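Local coordinates for RabGAP/TBC protein (Chlamydomonas reinhardtii, PDB 4P17) that probably acts as a GTPase-activating protein for Rab GTPases in the flagellum through its TBC domain, although its function has not been established, at residues Asp14-Pro19 with Leu241-Val246. Sequence-based numbering, arbitrary orientation.
Sequences DLYGFP and LPSETV
Ser243 OG lies at the edge of the Tyr16 ring, near its plane and 3.5 Å from CD2, while Leu15 CD2 sits over one face of that ring, offset toward the rim. The Tyr16 ring and the Glu244 carboxylate stand nearly perpendicular, with CG of Glu244 approaching Tyr16 CD2 obliquely. Phe18 receives Asp14 OD1 in plane at its edge, and its CD2 lies 3.6 Å from Ser243 CB. Ser243 OG stands between its backbone N and carbonyl carbon (chi1 79°), which turns it to Asp14. It donates to Asp14 OD2 at 2.7 Å, arriving 53° out of the carboxylate plane. Two waters also donate to OD2: one accepts from Glu244 N, the other from Ser243 N, so the aspartate reaches the first-turn amides of helix 243-256 through solvent, an end whose dipole would probably favour its negative charge. Asp14 OD1 turns back over the type I turn Asp14-Gly17, accepting from Phe18 N just beyond it at 2.9 Å and weakly from Tyr16 N inside it. Leu15 N donates to Glu244 OE2 at 2.9 Å with an N-H...O angle of 156°; Arg30 of helix 27-50 forms a salt bridge to the same oxygen. With an alanine here instead of Glu244, the amide of Leu15 and the guanidinium of Arg30 would probably lose the acceptor they share. Beyond the two segments, Tyr16 OH is hydrogen-bonded to Arg73 NH1 of helix 73-80, and Tyr16 and Phe18 pack on helix 153-164, so the N-terminal turn bridges these helices and the start of helix 243-256 within the all-helical TBC fold.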
loop_
_atom_site.group_PDB
_atom_site.type_symbol
_atom_site.label_atom_id
_atom_site.label_comp_id
_atom_site.label_asym_id
_atom_site.label_seq_id
_atom_site.Cartn_x
_atom_site.Cartn_y
_atom_site.Cartn_z
ATOM N N ASP A 14 -9.382 13.808 -0.008
ATOM C CA ASP A 14 -9.808 12.548 -0.611
ATOM C C ASP A 14 -10.740 11.774 0.329
ATOM O O ASP A 14 -11.151 12.282 1.366
ATOM C CB ASP A 14 -8.589 11.696 -1.038
ATOM C CG ASP A 14 -7.734 11.229 0.098
ATOM O OD1 ASP A 14 -8.180 11.206 1.285
ATOM O OD2 ASP A 14 -6.589 10.848 -0.243
ATOM N N LEU A 15 -11.064 10.543 -0.050
ATOM C CA LEU A 15 -12.108 9.794 0.637
ATOM C C LEU A 15 -11.707 9.579 2.064
ATOM O O LEU A 15 -12.523 9.625 2.972
ATOM C CB LEU A 15 -12.363 8.455 -0.051
ATOM C CG LEU A 15 -13.247 7.495 0.741
ATOM C CD1 LEU A 15 -14.636 8.135 0.873
ATOM C CD2 LEU A 15 -13.307 6.130 0.064
ATOM N N TYR A 16 -10.425 9.371 2.255
ATOM C CA TYR A 16 -9.908 9.004 3.567
ATOM C C TYR A 16 -9.507 10.217 4.399
ATOM O O TYR A 16 -8.971 10.066 5.506
ATOM C CB TYR A 16 -8.724 8.077 3.345
ATOM C CG TYR A 16 -9.166 6.727 2.887
ATOM C CD1 TYR A 16 -9.825 5.857 3.749
ATOM C CD2 TYR A 16 -8.967 6.326 1.582
ATOM C CE1 TYR A 16 -10.241 4.608 3.323
ATOM C CE2 TYR A 16 -9.380 5.083 1.155
ATOM C CZ TYR A 16 -10.003 4.233 2.013
ATOM O OH TYR A 16 -10.414 3.020 1.534
ATOM N N GLY A 17 -9.787 11.407 3.881
ATOM C CA GLY A 17 -9.554 12.637 4.620
ATOM C C GLY A 17 -8.210 13.323 4.420
ATOM O O GLY A 17 -7.908 14.280 5.129
ATOM N N PHE A 18 -7.392 12.839 3.491
ATOM C CA PHE A 18 -6.088 13.477 3.218
ATOM C C PHE A 18 -6.322 14.645 2.311
ATOM O O PHE A 18 -7.112 14.526 1.370
ATOM C CB PHE A 18 -5.111 12.507 2.536
ATOM C CG PHE A 18 -4.709 11.356 3.401
ATOM C CD1 PHE A 18 -3.638 11.458 4.266
ATOM C CD2 PHE A 18 -5.427 10.173 3.373
ATOM C CE1 PHE A 18 -3.292 10.393 5.065
ATOM C CE2 PHE A 18 -5.095 9.127 4.167
ATOM C CZ PHE A 18 -4.025 9.225 5.012
ATOM N N PRO A 19 -5.674 15.783 2.593
ATOM C CA PRO A 19 -5.771 16.879 1.625
ATOM C C PRO A 19 -5.090 16.506 0.339
ATOM O O PRO A 19 -4.037 15.865 0.389
ATOM C CB PRO A 19 -5.025 18.035 2.303
ATOM C CG PRO A 19 -4.967 17.702 3.710
ATOM C CD PRO A 19 -4.942 16.196 3.802
ATOM N N LEU A 241 1.857 7.732 -3.389
ATOM C CA LEU A 241 0.648 7.864 -4.191
ATOM C C LEU A 241 -0.516 8.401 -3.364
ATOM O O LEU A 241 -0.489 8.298 -2.134
ATOM C CB LEU A 241 0.247 6.525 -4.812
ATOM C CG LEU A 241 1.270 5.657 -5.545
ATOM C CD1 LEU A 241 0.592 4.401 -6.092
ATOM C CD2 LEU A 241 2.001 6.414 -6.676
ATOM N N PRO A 242 -1.517 9.005 -4.026
ATOM C CA PRO A 242 -2.735 9.386 -3.317
ATOM C C PRO A 242 -3.341 8.193 -2.617
ATOM O O PRO A 242 -3.268 7.098 -3.127
ATOM C CB PRO A 242 -3.657 9.878 -4.421
ATOM C CG PRO A 242 -2.718 10.405 -5.451
ATOM C CD PRO A 242 -1.564 9.439 -5.435
ATOM N N SER A 243 -3.930 8.410 -1.459
ATOM C CA SER A 243 -4.342 7.288 -0.624
ATOM C C SER A 243 -5.338 6.318 -1.290
ATOM O O SER A 243 -5.257 5.108 -1.080
ATOM C CB SER A 243 -4.939 7.825 0.692
ATOM O OG SER A 243 -6.264 8.247 0.489
ATOM N N GLU A 244 -6.258 6.811 -2.108
ATOM C CA GLU A 244 -7.241 5.900 -2.696
ATOM C C GLU A 244 -6.566 5.063 -3.788
ATOM O O GLU A 244 -6.972 3.927 -4.063
ATOM C CB GLU A 244 -8.438 6.661 -3.252
ATOM C CG GLU A 244 -9.168 7.421 -2.207
ATOM C CD GLU A 244 -10.368 8.120 -2.727
ATOM O OE1 GLU A 244 -11.253 7.437 -3.281
ATOM O OE2 GLU A 244 -10.410 9.366 -2.604
ATOM N N THR A 245 -5.502 5.610 -4.372
ATOM C CA THR A 245 -4.767 4.867 -5.395
ATOM C C THR A 245 -3.956 3.779 -4.693
ATOM O O THR A 245 -3.902 2.629 -5.155
ATOM C CB THR A 245 -3.892 5.794 -6.189
ATOM O OG1 THR A 245 -4.747 6.763 -6.794
ATOM C CG2 THR A 245 -3.148 5.081 -7.245
ATOM N N VAL A 246 -3.337 4.148 -3.573
ATOM C CA VAL A 246 -2.583 3.182 -2.774
ATOM C C VAL A 246 -3.468 1.982 -2.425
ATOM O O VAL A 246 -3.039 0.828 -2.574
ATOM C CB VAL A 246 -2.044 3.791 -1.460
ATOM C CG1 VAL A 246 -1.333 2.726 -0.616
ATOM C CG2 VAL A 246 -1.092 4.939 -1.707
HETATM O O HOH W 1 -6.572 9.614 -2.848
HETATM O O HOH W 2 -3.654 10.792 -0.249
#